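Local atomic coordinates of spherulin-4 (Aspergillus clavatus, PDB entry 5C5G), a protein that acts as a fungal glycoside hydrolase with a (beta/alpha) barrel fold, binds N-acetyl-D-galactosamine, and probably serves in galactosaminogalactan biosynthesis. Residues T39-P44 with R72-V77; A109-F114 with G144-V149; E172-T177 with I202-T207; F11-V16 with E227-H232. All coordinates share one frame; numbering follows the deposited sequence.

Contact 1 (T39-P44 with R72-V77)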
loop_
_atom_site.group_PDB
_atom_site.type_symbol
_atom_site.label_atom_id
_atom_site.label_comp_id
_atom_site.label_asym_id
_atom_site.label_seq_id
_atom_site.Cartn_x
_atom_site.Cartn_y
_atom_site.Cartn_z
ATOM N N THR A 39 3.387 3.009 -4.817
ATOM C CA THR A 39 2.201 3.301 -4.024
ATOM C C THR A 39 2.674 3.360 -2.588
ATOM O O THR A 39 3.131 2.339 -2.072
ATOM C CB THR A 39 1.158 2.205 -4.162
ATOM O OG1 THR A 39 0.762 2.118 -5.533
ATOM C CG2 THR A 39 -0.068 2.515 -3.310
ATOM N N VAL A 40 2.582 4.518 -1.943
ATOM C CA VAL A 40 3.231 4.721 -0.659
ATOM C C VAL A 40 2.178 5.084 0.372
ATOM O O VAL A 40 1.523 6.115 0.264
ATOM C CB VAL A 40 4.280 5.823 -0.782
ATOM C CG1 VAL A 40 4.944 6.091 0.565
ATOM C CG2 VAL A 40 5.322 5.469 -1.840
ATOM N N VAL A 41 2.013 4.234 1.379
ATOM C CA VAL A 41 1.044 4.506 2.430
ATOM C C VAL A 41 1.738 5.233 3.560
ATOM O O VAL A 41 2.733 4.739 4.105
ATOM C CB VAL A 41 0.445 3.219 2.989
ATOM C CG1 VAL A 41 -0.600 3.537 4.028
ATOM C CG2 VAL A 41 -0.144 2.369 1.858
ATOM N N ILE A 42 1.220 6.381 3.928
ATOM C CA ILE A 42 1.747 7.079 5.096
ATOM C C ILE A 42 0.703 7.027 6.207
ATOM O O ILE A 42 -0.516 6.915 5.978
ATOM C CB ILE A 42 2.239 8.481 4.769
ATOM C CG1 ILE A 42 1.132 9.262 4.125
ATOM C CG2 ILE A 42 3.472 8.438 3.811
ATOM C CD1 ILE A 42 0.223 9.988 5.075
ATOM N N ASN A 43 1.199 7.092 7.425
ATOM C CA ASN A 43 0.430 6.680 8.582
ATOM C C ASN A 43 0.963 7.375 9.827
ATOM O O ASN A 43 1.719 6.795 10.589
ATOM C CB ASN A 43 0.537 5.160 8.695
ATOM C CG ASN A 43 -0.260 4.595 9.817
ATOM O OD1 ASN A 43 -1.085 5.282 10.424
ATOM N ND2 ASN A 43 -0.031 3.326 10.113
ATOM N N PRO A 44 0.552 8.621 10.044
ATOM C CA PRO A 44 1.082 9.340 11.204
ATOM C C PRO A 44 0.790 8.683 12.556
ATOM O O PRO A 44 1.657 8.699 13.421
ATOM C CB PRO A 44 0.425 10.710 11.079
ATOM C CG PRO A 44 0.229 10.879 9.592
ATOM C CD PRO A 44 -0.164 9.511 9.117
ATOM N N ARG A 72 2.503 7.671 -5.671
ATOM C CA ARG A 72 1.119 7.905 -5.276
ATOM C C ARG A 72 0.997 7.663 -3.795
ATOM O O ARG A 72 1.022 6.516 -3.333
ATOM C CB ARG A 72 0.176 6.975 -6.036
ATOM C CG ARG A 72 0.104 7.246 -7.530
ATOM C CD ARG A 72 -0.462 8.637 -7.839
ATOM N NE ARG A 72 -0.509 8.895 -9.282
ATOM C CZ ARG A 72 0.489 9.425 -9.981
ATOM N NH1 ARG A 72 0.354 9.613 -11.288
ATOM N NH2 ARG A 72 1.621 9.773 -9.380
ATOM N N LEU A 73 0.901 8.750 -3.036
ATOM C CA LEU A 73 0.736 8.675 -1.603
ATOM C C LEU A 73 -0.708 8.368 -1.260
ATOM O O LEU A 73 -1.634 8.903 -1.856
ATOM C CB LEU A 73 1.091 10.001 -0.941
ATOM C CG LEU A 73 2.550 10.397 -1.024
ATOM C CD1 LEU A 73 2.743 11.793 -0.491
ATOM C CD2 LEU A 73 3.444 9.463 -0.265
ATOM N N LEU A 74 -0.875 7.525 -0.250
ATOM C CA LEU A 74 -2.192 7.202 0.298
ATOM C C LEU A 74 -2.180 7.449 1.791
ATOM O O LEU A 74 -1.198 7.147 2.474
ATOM C CB LEU A 74 -2.538 5.727 0.074
ATOM C CG LEU A 74 -2.455 5.188 -1.358
ATOM C CD1 LEU A 74 -2.809 3.711 -1.358
ATOM C CD2 LEU A 74 -3.363 5.911 -2.303
ATOM N N GLY A 75 -3.297 7.934 2.305
ATOM C CA GLY A 75 -3.452 8.074 3.747
ATOM C C GLY A 75 -4.011 6.808 4.386
ATOM O O GLY A 75 -5.045 6.303 3.936
ATOM N N TYR A 76 -3.370 6.318 5.440
ATOM C CA TYR A 76 -3.844 5.160 6.194
ATOM C C TYR A 76 -5.086 5.505 7.011
ATOM O O TYR A 76 -5.073 6.481 7.771
ATOM C CB TYR A 76 -2.728 4.699 7.136
ATOM C CG TYR A 76 -3.077 3.547 8.047
ATOM C CD1 TYR A 76 -3.888 3.733 9.160
ATOM C CD2 TYR A 76 -2.544 2.287 7.828
ATOM C CE1 TYR A 76 -4.199 2.686 9.998
ATOM C CE2 TYR A 76 -2.843 1.232 8.667
ATOM C CZ TYR A 76 -3.683 1.433 9.744
ATOM O OH TYR A 76 -3.999 0.392 10.588
ATOM N N VAL A 77 -6.133 4.693 6.879
ATOM C CA VAL A 77 -7.335 4.832 7.700
ATOM C C VAL A 77 -7.764 3.452 8.173
ATOM O O VAL A 77 -7.944 2.538 7.355
ATOM C CB VAL A 77 -8.489 5.490 6.915
ATOM C CG1 VAL A 77 -9.759 5.558 7.776
ATOM C CG2 VAL A 77 -8.098 6.886 6.449
#
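With CG anti to the backbone N in both Asn-43 (chi1 -178°) and Tyr-76 (chi1 177°), the two side chains run side by side in the same direction, and the Asn-43 amide lies flat over one face of the Tyr-76 ring. The planes are 8° apart. Asn-43 CG sits 3.5 Å from Tyr-76 CG, the OD1 branch lies above the CD1 side of the ring and ND2 above the CD2 side, so the amide spans the half of the ring nearest CB. Asn-43 OD1 accepts from Gly-47 N, which favours this orientation of the amide, and the phenol hydroxyl is hydrogen-bonded to Asp-116; Tyr-76 and Asp-116 both bind N-acetyl-D-galactosamine. At the ring's edge comes Val-41 CG1, which also reaches Tyr-76 CB at 3.9 Å. Further back, the side chains of Thr-39, Val-41 and Leu-74 share one face of the sheet, and Thr-39 CG2 presses on Leu-74 CD1 at 3.6 Å. On the other face Val-40 lies alongside Leu-73, its CB 3.8 Å from Leu-73 CD2. The parallel strands are joined by backbone bonds that alternate between them: Val-40 N to Arg-72 O (2.9 Å), Leu-74 N to Val-40 O (2.8 Å), Ile-42 N to Leu-74 O and Tyr-76 N to Ile-42 O (3.0 Å). The two strands belong to a beta-alpha-beta unit connected through helix 56-66. Strand 9-13 flanks 39-42 and strand 112-116 flanks 72-77 in the barrel, while helix 86-103 packs against Ile-42 through Trp-99.

Contact 2 (A109-F114 with G144-V149)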
loop_
_atom_site.group_PDB
_atom_site.type_symbol
_atom_site.label_atom_id
_atom_site.label_comp_id
_atom_site.label_asym_id
_atom_site.label_seq_id
_atom_site.Cartn_x
_atom_site.Cartn_y
_atom_site.Cartn_z
ATOM N N ALA A 109 -0.219 16.487 0.743
ATOM C CA ALA A 109 -1.448 15.895 0.250
ATOM C C ALA A 109 -1.231 14.434 -0.051
ATOM O O ALA A 109 -0.103 14.005 -0.334
ATOM C CB ALA A 109 -1.908 16.600 -1.015
ATOM N N VAL A 110 -2.332 13.696 -0.077
ATOM C CA VAL A 110 -2.340 12.318 -0.559
ATOM C C VAL A 110 -3.296 12.219 -1.739
ATOM O O VAL A 110 -4.107 13.122 -1.972
ATOM C CB VAL A 110 -2.690 11.323 0.567
ATOM C CG1 VAL A 110 -1.638 11.385 1.687
ATOM C CG2 VAL A 110 -4.067 11.582 1.118
ATOM N N ARG A 111 -3.176 11.122 -2.478
ATOM C CA ARG A 111 -3.938 10.891 -3.693
ATOM C C ARG A 111 -4.930 9.738 -3.552
ATOM O O ARG A 111 -5.428 9.218 -4.552
ATOM C CB ARG A 111 -2.973 10.637 -4.858
ATOM C CG ARG A 111 -2.116 11.862 -5.167
ATOM C CD ARG A 111 -0.934 11.570 -6.069
ATOM N NE ARG A 111 -1.325 11.549 -7.469
ATOM C CZ ARG A 111 -0.712 12.210 -8.451
ATOM N NH1 ARG A 111 -1.175 12.100 -9.685
ATOM N NH2 ARG A 111 0.362 12.965 -8.224
ATOM N N GLY A 112 -5.246 9.396 -2.313
ATOM C CA GLY A 112 -6.172 8.331 -2.038
ATOM C C GLY A 112 -6.011 7.853 -0.620
ATOM O O GLY A 112 -5.290 8.449 0.181
ATOM N N ILE A 113 -6.707 6.764 -0.316
ATOM C CA ILE A 113 -6.807 6.223 1.022
ATOM C C ILE A 113 -6.552 4.727 1.001
ATOM O O ILE A 113 -7.028 3.997 0.116
ATOM C CB ILE A 113 -8.209 6.491 1.620
ATOM C CG1 ILE A 113 -8.478 8.009 1.717
ATOM C CG2 ILE A 113 -8.378 5.827 2.967
ATOM C CD1 ILE A 113 -7.590 8.791 2.669
ATOM N N PHE A 114 -5.798 4.296 2.009
ATOM C CA PHE A 114 -5.528 2.890 2.307
ATOM C C PHE A 114 -6.351 2.518 3.530
ATOM O O PHE A 114 -6.085 3.017 4.622
ATOM C CB PHE A 114 -4.036 2.734 2.600
ATOM C CG PHE A 114 -3.621 1.369 3.067
ATOM C CD1 PHE A 114 -3.337 0.367 2.167
ATOM C CD2 PHE A 114 -3.471 1.094 4.424
ATOM C CE1 PHE A 114 -2.911 -0.886 2.601
ATOM C CE2 PHE A 114 -3.039 -0.153 4.856
ATOM C CZ PHE A 114 -2.761 -1.135 3.951
ATOM N N GLY A 144 -7.480 14.126 -5.020
ATOM C CA GLY A 144 -7.274 13.977 -6.448
ATOM C C GLY A 144 -5.825 14.126 -6.860
ATOM O O GLY A 144 -4.955 14.471 -6.061
ATOM N N PRO A 145 -5.554 13.878 -8.144
ATOM C CA PRO A 145 -6.572 13.531 -9.141
ATOM C C PRO A 145 -7.052 12.084 -9.080
ATOM O O PRO A 145 -8.086 11.733 -9.657
ATOM C CB PRO A 145 -5.842 13.760 -10.465
ATOM C CG PRO A 145 -4.417 13.538 -10.141
ATOM C CD PRO A 145 -4.228 14.063 -8.754
ATOM N N ASP A 146 -6.297 11.229 -8.403
ATOM C CA ASP A 146 -6.533 9.796 -8.513
ATOM C C ASP A 146 -7.685 9.270 -7.664
ATOM O O ASP A 146 -8.389 8.358 -8.067
ATOM C CB ASP A 146 -5.265 9.034 -8.143
ATOM C CG ASP A 146 -4.059 9.523 -8.913
ATOM O OD1 ASP A 146 -3.540 10.600 -8.579
ATOM O OD2 ASP A 146 -3.639 8.833 -9.863
ATOM N N HIS A 147 -7.839 9.809 -6.466
ATOM C CA HIS A 147 -8.837 9.312 -5.523
ATOM C C HIS A 147 -8.750 7.794 -5.392
ATOM O O HIS A 147 -9.749 7.079 -5.435
ATOM C CB HIS A 147 -10.243 9.715 -5.962
ATOM C CG HIS A 147 -10.459 11.198 -6.035
ATOM N ND1 HIS A 147 -11.004 11.920 -4.996
ATOM C CD2 HIS A 147 -10.202 12.092 -7.019
ATOM C CE1 HIS A 147 -11.077 13.196 -5.335
ATOM N NE2 HIS A 147 -10.602 13.329 -6.561
ATOM N N TYR A 148 -7.534 7.310 -5.211
ATOM C CA TYR A 148 -7.264 5.875 -5.165
ATOM C C TYR A 148 -7.820 5.264 -3.885
ATOM O O TYR A 148 -7.821 5.899 -2.828
ATOM C CB TYR A 148 -5.755 5.699 -5.179
ATOM C CG TYR A 148 -5.151 4.493 -5.849
ATOM C CD1 TYR A 148 -5.245 4.310 -7.224
ATOM C CD2 TYR A 148 -4.394 3.587 -5.114
ATOM C CE1 TYR A 148 -4.645 3.218 -7.835
ATOM C CE2 TYR A 148 -3.783 2.499 -5.715
ATOM C CZ TYR A 148 -3.912 2.320 -7.070
ATOM O OH TYR A 148 -3.301 1.236 -7.659
ATOM N N VAL A 149 -8.270 4.020 -3.975
ATOM C CA VAL A 149 -8.766 3.266 -2.831
ATOM C C VAL A 149 -8.059 1.922 -2.772
ATOM O O VAL A 149 -8.099 1.144 -3.733
ATOM C CB VAL A 149 -10.274 3.013 -2.945
ATOM C CG1 VAL A 149 -10.763 2.082 -1.832
ATOM C CG2 VAL A 149 -11.032 4.328 -2.881
HETATM O O HOH W 1 -4.256 15.207 -3.713
#
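The contact lies at the start of two adjacent parallel strands of the barrel, 112-116 and 148-152, where Arg-111 and Asp-146 in the preceding loops form a salt bridge. Arg-111 NE donates to Asp-146 OD1 at 2.7 Å, with the acceptor close to the guanidinium plane; a second, weak bond runs from Arg-111 NH1 to the same oxygen at 3.0 Å. On the acid's side, NE approaches OD1 from above the carboxylate plane, and the two flat groups are turned 50° from each other. A bend at chi3 of Arg-111 (82°) swings the guanidinium across to Asp-146, and Pro-145, which follows a cis peptide bond, lays its CD over one guanidinium face. Asp-146 OD2 is engaged by Arg-72 of strand 71-78 in another salt bridge, so one carboxylate gathers two arginines.

The strands themselves form a beta-alpha-beta unit with helix 124-139 between them, and the pairing begins just beyond the salt bridge. Tyr-148 N donates to Arg-111 O at 2.9 Å, in the carbonyl plane and on a lone pair, and Ile-113 N donates to Tyr-148 O at 2.9 Å. At Gly-112, which has no side chain, the backbones come close, Gly-112 CA lying 4.1 Å from Tyr-148 CA. The Tyr-148 side chain leads away, its hydroxyl bonded to Glu-227. A water bridges the loops, within hydrogen-bonding distance of Val-110 O (2.7 Å) and Gly-144 O (2.6 Å).

Contact 3 (E172-T177 with I202-T207)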
loop_
_atom_site.group_PDB
_atom_site.type_symbol
_atom_site.label_atom_id
_atom_site.label_comp_id
_atom_site.label_asym_id
_atom_site.label_seq_id
_atom_site.Cartn_x
_atom_site.Cartn_y
_atom_site.Cartn_z
ATOM N N GLU A 172 -0.714 -10.918 3.210
ATOM C CA GLU A 172 0.113 -10.091 4.076
ATOM C C GLU A 172 0.649 -11.002 5.171
ATOM O O GLU A 172 -0.000 -11.181 6.204
ATOM C CB GLU A 172 -0.673 -8.911 4.679
ATOM C CG GLU A 172 0.239 -7.959 5.460
ATOM C CD GLU A 172 -0.425 -7.152 6.542
ATOM O OE1 GLU A 172 -1.661 -7.044 6.573
ATOM O OE2 GLU A 172 0.331 -6.624 7.396
ATOM N N ALA A 173 1.815 -11.587 4.954
ATOM C CA ALA A 173 2.297 -12.605 5.864
ATOM C C ALA A 173 3.746 -12.902 5.585
ATOM O O ALA A 173 4.372 -12.298 4.721
ATOM C CB ALA A 173 1.451 -13.867 5.732
ATOM N N THR A 174 4.298 -13.849 6.328
ATOM C CA THR A 174 5.684 -14.224 6.143
ATOM C C THR A 174 5.889 -15.011 4.849
ATOM O O THR A 174 4.983 -15.636 4.308
ATOM C CB THR A 174 6.188 -15.130 7.282
ATOM O OG1 THR A 174 5.445 -16.349 7.245
ATOM C CG2 THR A 174 6.044 -14.458 8.639
ATOM N N TYR A 175 7.131 -15.023 4.412
ATOM C CA TYR A 175 7.545 -15.880 3.317
ATOM C C TYR A 175 7.229 -17.353 3.609
ATOM O O TYR A 175 6.802 -18.094 2.714
ATOM C CB TYR A 175 9.040 -15.682 3.075
ATOM C CG TYR A 175 9.609 -16.563 1.997
ATOM C CD1 TYR A 175 9.483 -16.227 0.664
ATOM C CD2 TYR A 175 10.282 -17.735 2.310
ATOM C CE1 TYR A 175 9.999 -17.032 -0.328
ATOM C CE2 TYR A 175 10.814 -18.544 1.323
ATOM C CZ TYR A 175 10.659 -18.190 0.007
ATOM O OH TYR A 175 11.196 -19.014 -0.949
ATOM N N ALA A 176 7.448 -17.787 4.848
ATOM C CA ALA A 176 7.135 -19.173 5.216
ATOM C C ALA A 176 5.666 -19.489 4.943
ATOM O O ALA A 176 5.336 -20.536 4.385
ATOM C CB ALA A 176 7.483 -19.442 6.661
ATOM N N THR A 177 4.779 -18.574 5.303
ATOM C CA THR A 177 3.364 -18.771 5.046
ATOM C C THR A 177 3.054 -18.767 3.549
ATOM O O THR A 177 2.256 -19.581 3.073
ATOM C CB THR A 177 2.561 -17.695 5.764
ATOM O OG1 THR A 177 2.701 -17.916 7.166
ATOM C CG2 THR A 177 1.091 -17.748 5.399
ATOM N N ILE A 202 4.862 -9.536 1.403
ATOM C CA ILE A 202 5.595 -10.688 1.904
ATOM C C ILE A 202 6.767 -10.177 2.714
ATOM O O ILE A 202 7.684 -9.582 2.166
ATOM C CB ILE A 202 6.116 -11.588 0.770
ATOM C CG1 ILE A 202 4.981 -11.989 -0.176
ATOM C CG2 ILE A 202 6.787 -12.834 1.337
ATOM C CD1 ILE A 202 5.476 -12.630 -1.471
ATOM N N HIS A 203 6.742 -10.423 4.015
ATOM C CA HIS A 203 7.832 -10.023 4.885
ATOM C C HIS A 203 8.553 -11.255 5.408
ATOM O O HIS A 203 8.190 -12.389 5.080
ATOM C CB HIS A 203 7.326 -9.118 6.006
ATOM C CG HIS A 203 6.214 -9.694 6.821
ATOM N ND1 HIS A 203 6.382 -10.752 7.686
ATOM C CD2 HIS A 203 4.915 -9.327 6.920
ATOM C CE1 HIS A 203 5.228 -11.017 8.276
ATOM N NE2 HIS A 203 4.323 -10.165 7.828
ATOM N N SER A 204 9.594 -11.042 6.204
ATOM C CA SER A 204 10.300 -12.140 6.854
ATOM C C SER A 204 10.891 -13.097 5.829
ATOM O O SER A 204 11.017 -14.302 6.086
ATOM C CB SER A 204 9.368 -12.877 7.825
ATOM O OG SER A 204 8.706 -11.939 8.680
ATOM N N VAL A 205 11.299 -12.576 4.684
ATOM C CA VAL A 205 11.978 -13.419 3.702
ATOM C C VAL A 205 13.382 -13.762 4.220
ATOM O O VAL A 205 14.128 -12.869 4.623
ATOM C CB VAL A 205 12.088 -12.707 2.359
ATOM C CG1 VAL A 205 12.763 -13.603 1.339
ATOM C CG2 VAL A 205 10.712 -12.308 1.854
ATOM N N PRO A 206 13.750 -15.059 4.239
ATOM C CA PRO A 206 15.095 -15.424 4.687
ATOM C C PRO A 206 16.152 -14.747 3.831
ATOM O O PRO A 206 15.966 -14.576 2.629
ATOM C CB PRO A 206 15.149 -16.939 4.460
ATOM C CG PRO A 206 13.740 -17.384 4.442
ATOM C CD PRO A 206 12.941 -16.240 3.895
ATOM N N THR A 207 17.276 -14.381 4.435
ATOM C CA THR A 207 18.282 -13.637 3.687
ATOM C C THR A 207 18.883 -14.475 2.562
ATOM O O THR A 207 19.432 -13.919 1.616
ATOM C CB THR A 207 19.388 -13.093 4.589
ATOM O OG1 THR A 207 19.922 -14.165 5.358
ATOM C CG2 THR A 207 18.843 -12.020 5.525
HETATM O O HOH W 2 1.601 -10.345 8.641
HETATM O O HOH W 3 9.437 -16.482 6.706
#
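The His-203 imidazole carries the Ala-173 carbonyl on one face, with Ala-173 O 3.6 Å above the ring plane and over its centre. At its edge, water 2 lies in the ring plane, hydrogen-bonded to His-203 NE2 at 2.8 Å and donating to Glu-172 O. His-203 ND1 is paired with Ser-204 OG at 2.8 Å, so both ring nitrogens have partners and the rotation of the imidazole is well defined. Thr-174 CG2 approaches the ring obliquely, 3.6 Å from His-203 CE1. The second flat group, the Tyr-175 ring, has Val-205 CG1 over one face and Ile-202 CG2 at its edge, while Pro-206 CD closes on Tyr-175 CD2 at 3.4 Å with the two side chains crossing at about a right angle. CG of Tyr-175 is anti to its N (chi1 178°), which carries the ring out toward Val-205 and Pro-206. The backbones pair through His-203 N to Ala-173 O (3.1 Å) and Tyr-175 N to His-203 O (2.9 Å). Thr-174 is the N-cap of helix 175-180, its OG1 accepting from Thr-177 N at 3.0 Å. Glu-172, which binds N-acetyl-D-galactosamine, is held by Asn-152 and Tyr-238. The pair joins the end of strand 167-172 to the end of strand 198-203, with Tyr-237 stacked on His-203, strand 227-230 alongside Ile-202, and helix 212-224 packing on Tyr-175 through Leu-217.

Contact 4 (F11-V16 with E227-H232). With EDO (1,2-ethanediol), chain C; EDO (1,2-ethanediol), chain B.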
loop_
_atom_site.group_PDB
_atom_site.type_symbol
_atom_site.label_atom_id
_atom_site.label_comp_id
_atom_site.label_asym_id
_atom_site.label_seq_id
_atom_site.Cartn_x
_atom_site.Cartn_y
_atom_site.Cartn_z
ATOM N N PHE A 11 4.676 -1.448 -3.746
ATOM C CA PHE A 11 3.794 -1.045 -2.654
ATOM C C PHE A 11 4.658 -0.823 -1.426
ATOM O O PHE A 11 5.482 -1.679 -1.086
ATOM C CB PHE A 11 2.789 -2.147 -2.404
ATOM C CG PHE A 11 1.813 -1.825 -1.345
ATOM C CD1 PHE A 11 0.769 -0.952 -1.585
ATOM C CD2 PHE A 11 1.935 -2.374 -0.099
ATOM C CE1 PHE A 11 -0.135 -0.651 -0.584
ATOM C CE2 PHE A 11 1.040 -2.074 0.897
ATOM C CZ PHE A 11 0.013 -1.213 0.654
ATOM N N VAL A 12 4.501 0.319 -0.771
ATOM C CA VAL A 12 5.371 0.696 0.341
ATOM C C VAL A 12 4.528 1.074 1.550
ATOM O O VAL A 12 3.957 2.173 1.586
ATOM C CB VAL A 12 6.286 1.879 -0.015
ATOM C CG1 VAL A 12 7.353 2.058 1.063
ATOM C CG2 VAL A 12 6.947 1.661 -1.388
ATOM N N PRO A 13 4.420 0.177 2.536
ATOM C CA PRO A 13 3.776 0.564 3.793
ATOM C C PRO A 13 4.805 1.328 4.596
ATOM O O PRO A 13 5.619 0.747 5.308
ATOM C CB PRO A 13 3.391 -0.766 4.425
ATOM C CG PRO A 13 4.271 -1.774 3.781
ATOM C CD PRO A 13 4.842 -1.234 2.526
ATOM N N LEU A 14 4.808 2.641 4.443
ATOM C CA LEU A 14 5.899 3.472 4.929
ATOM C C LEU A 14 5.605 3.925 6.343
ATOM O O LEU A 14 5.297 5.093 6.598
ATOM C CB LEU A 14 6.123 4.664 3.992
ATOM C CG LEU A 14 7.339 5.534 4.296
ATOM C CD1 LEU A 14 8.613 4.731 4.126
ATOM C CD2 LEU A 14 7.366 6.749 3.404
ATOM N N TYR A 15 5.673 2.983 7.270
ATOM C CA TYR A 15 5.352 3.272 8.669
ATOM C C TYR A 15 6.657 3.524 9.425
ATOM O O TYR A 15 6.829 3.114 10.571
ATOM C CB TYR A 15 4.530 2.145 9.315
ATOM C CG TYR A 15 3.303 1.719 8.531
ATOM C CD1 TYR A 15 2.757 2.524 7.532
ATOM C CD2 TYR A 15 2.723 0.487 8.757
ATOM C CE1 TYR A 15 1.656 2.122 6.821
ATOM C CE2 TYR A 15 1.606 0.069 8.033
ATOM C CZ TYR A 15 1.095 0.899 7.051
ATOM O OH TYR A 15 0.006 0.486 6.316
ATOM N N VAL A 16 7.594 4.129 8.723
ATOM C CA VAL A 16 8.846 4.626 9.252
ATOM C C VAL A 16 8.614 6.050 9.706
ATOM O O VAL A 16 8.113 6.853 8.944
ATOM C CB VAL A 16 9.882 4.672 8.101
ATOM C CG1 VAL A 16 11.209 5.192 8.574
ATOM C CG2 VAL A 16 10.049 3.291 7.453
ATOM N N GLU A 227 0.622 -4.993 -7.383
ATOM C CA GLU A 227 1.357 -4.191 -6.400
ATOM C C GLU A 227 2.009 -5.141 -5.424
ATOM O O GLU A 227 1.368 -6.098 -4.999
ATOM C CB GLU A 227 0.463 -3.184 -5.664
ATOM C CG GLU A 227 -0.533 -2.493 -6.586
ATOM C CD GLU A 227 -0.941 -1.100 -6.175
ATOM O OE1 GLU A 227 -0.156 -0.420 -5.469
ATOM O OE2 GLU A 227 -2.037 -0.681 -6.581
ATOM N N ILE A 228 3.281 -4.908 -5.097
ATOM C CA ILE A 228 4.069 -5.867 -4.333
ATOM C C ILE A 228 5.003 -5.157 -3.352
ATOM O O ILE A 228 5.671 -4.191 -3.724
ATOM C CB ILE A 228 4.945 -6.713 -5.271
ATOM C CG1 ILE A 228 4.086 -7.426 -6.316
ATOM C CG2 ILE A 228 5.784 -7.697 -4.471
ATOM C CD1 ILE A 228 4.884 -8.120 -7.389
ATOM N N PHE A 229 5.052 -5.669 -2.126
ATOM C CA PHE A 229 6.096 -5.320 -1.166
ATOM C C PHE A 229 6.733 -6.616 -0.701
ATOM O O PHE A 229 6.028 -7.541 -0.290
ATOM C CB PHE A 229 5.504 -4.616 0.043
ATOM C CG PHE A 229 6.524 -4.178 1.064
ATOM C CD1 PHE A 229 7.506 -3.259 0.733
ATOM C CD2 PHE A 229 6.474 -4.652 2.370
ATOM C CE1 PHE A 229 8.446 -2.848 1.695
ATOM C CE2 PHE A 229 7.399 -4.234 3.323
ATOM C CZ PHE A 229 8.371 -3.336 2.986
ATOM N N ILE A 230 8.062 -6.697 -0.786
ATOM C CA ILE A 230 8.824 -7.836 -0.296
ATOM C C ILE A 230 9.936 -7.295 0.583
ATOM O O ILE A 230 10.625 -6.359 0.180
ATOM C CB ILE A 230 9.420 -8.654 -1.452
ATOM C CG1 ILE A 230 8.291 -9.362 -2.192
ATOM C CG2 ILE A 230 10.425 -9.683 -0.926
ATOM C CD1 ILE A 230 8.712 -10.007 -3.521
ATOM N N THR A 231 10.102 -7.865 1.777
ATOM C CA THR A 231 11.185 -7.472 2.653
ATOM C C THR A 231 11.734 -8.644 3.426
ATOM O O THR A 231 11.033 -9.610 3.749
ATOM C CB THR A 231 10.757 -6.373 3.624
ATOM O OG1 THR A 231 11.886 -6.029 4.427
ATOM C CG2 THR A 231 9.604 -6.802 4.520
ATOM N N HIS A 232 13.029 -8.554 3.689
ATOM C CA HIS A 232 13.752 -9.562 4.441
ATOM C C HIS A 232 13.746 -9.276 5.938
ATOM O O HIS A 232 14.304 -10.045 6.696
ATOM C CB HIS A 232 15.176 -9.683 3.900
ATOM C CG HIS A 232 15.226 -10.194 2.493
ATOM N ND1 HIS A 232 14.959 -9.402 1.399
ATOM C CD2 HIS A 232 15.502 -11.430 2.015
ATOM C CE1 HIS A 232 15.084 -10.131 0.301
ATOM N NE2 HIS A 232 15.402 -11.363 0.647
HETATM C C1 EDO C . 8.431 0.353 4.090
HETATM O O1 EDO C . 8.655 0.473 5.493
HETATM C C2 EDO C . 9.787 0.435 3.410
HETATM O O2 EDO C . 10.542 -0.742 3.696
HETATM C C1 EDO B . 0.597 -3.454 4.615
HETATM O O1 EDO B . -0.484 -4.262 4.118
HETATM C C2 EDO B . 0.490 -3.123 6.102
HETATM O O2 EDO B . -0.563 -2.184 6.376
#
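Pro-13 CD sits squarely over the Phe-229 ring, 3.7 Å from its centroid and 10° off the ring normal, a CH-pi contact where the first and last strands of the eight-stranded parallel barrel, 9-13 and 227-230, meet and close it. Both phenylalanines, Phe-11 and Phe-229, hold CG anti to the backbone N, but they meet unequally: Phe-229 offers its face to the proline, whereas Phe-11 receives its neighbours at the rim. Near the plane of the Phe-11 ring, at its edge, come Phe-229 CB, Glu-227 OE1 and C1 of one bound ethanediol. Glu-227 crosses Phe-11 obliquely, its carboxylate turned 73° from the ring, with OE1 4.0 Å from Phe-11 CD1; this buried acid has its oxygens satisfied by Tyr-148, Ser-167 and Thr-39.

The axes of strands 11-13 and 227-230 are inclined at 53°. A single backbone bond joins the segments, Phe-11 N to Ile-228 O at 2.9 Å, the donor well above the carbonyl plane. Phe-11 O is buried without a hydrogen-bonding partner and faces Phe-229, 3.1 Å from its CD1. Past strand 9-13 the chain makes an inverse gamma turn centred on Leu-14 and leads to Tyr-15, a residue of the N-acetyl-D-galactosamine site. There the same ethanediol, probably from the crystallisation liquor, places its O2 2.7 Å from Tyr-15 OH in a hydrogen bond.

All four contacts belong to one closed parallel barrel. Contacts 1 and 4 are its buried centre, their own centres about 11 Å apart, and they meet where strands 9-13 and 38-42 run as neighbours; contacts 2 and 3 are only partly buried, with centres about 28 Å apart on opposite sides of the chain's centre. Strand-to-strand bonding is fullest in contact 1 and thinnest in contact 4, which leans on aromatic and proline packing instead. Contact 2 relies on charge where strands begin, contact 3 on a histidine, waters and a helix cap where they end. Glu-227 of contact 4 ties to Thr-39 of contact 1 and Tyr-148 of contact 2, while Tyr-76, Glu-172 and Tyr-15 place contacts 1, 3 and 4 at the sugar site.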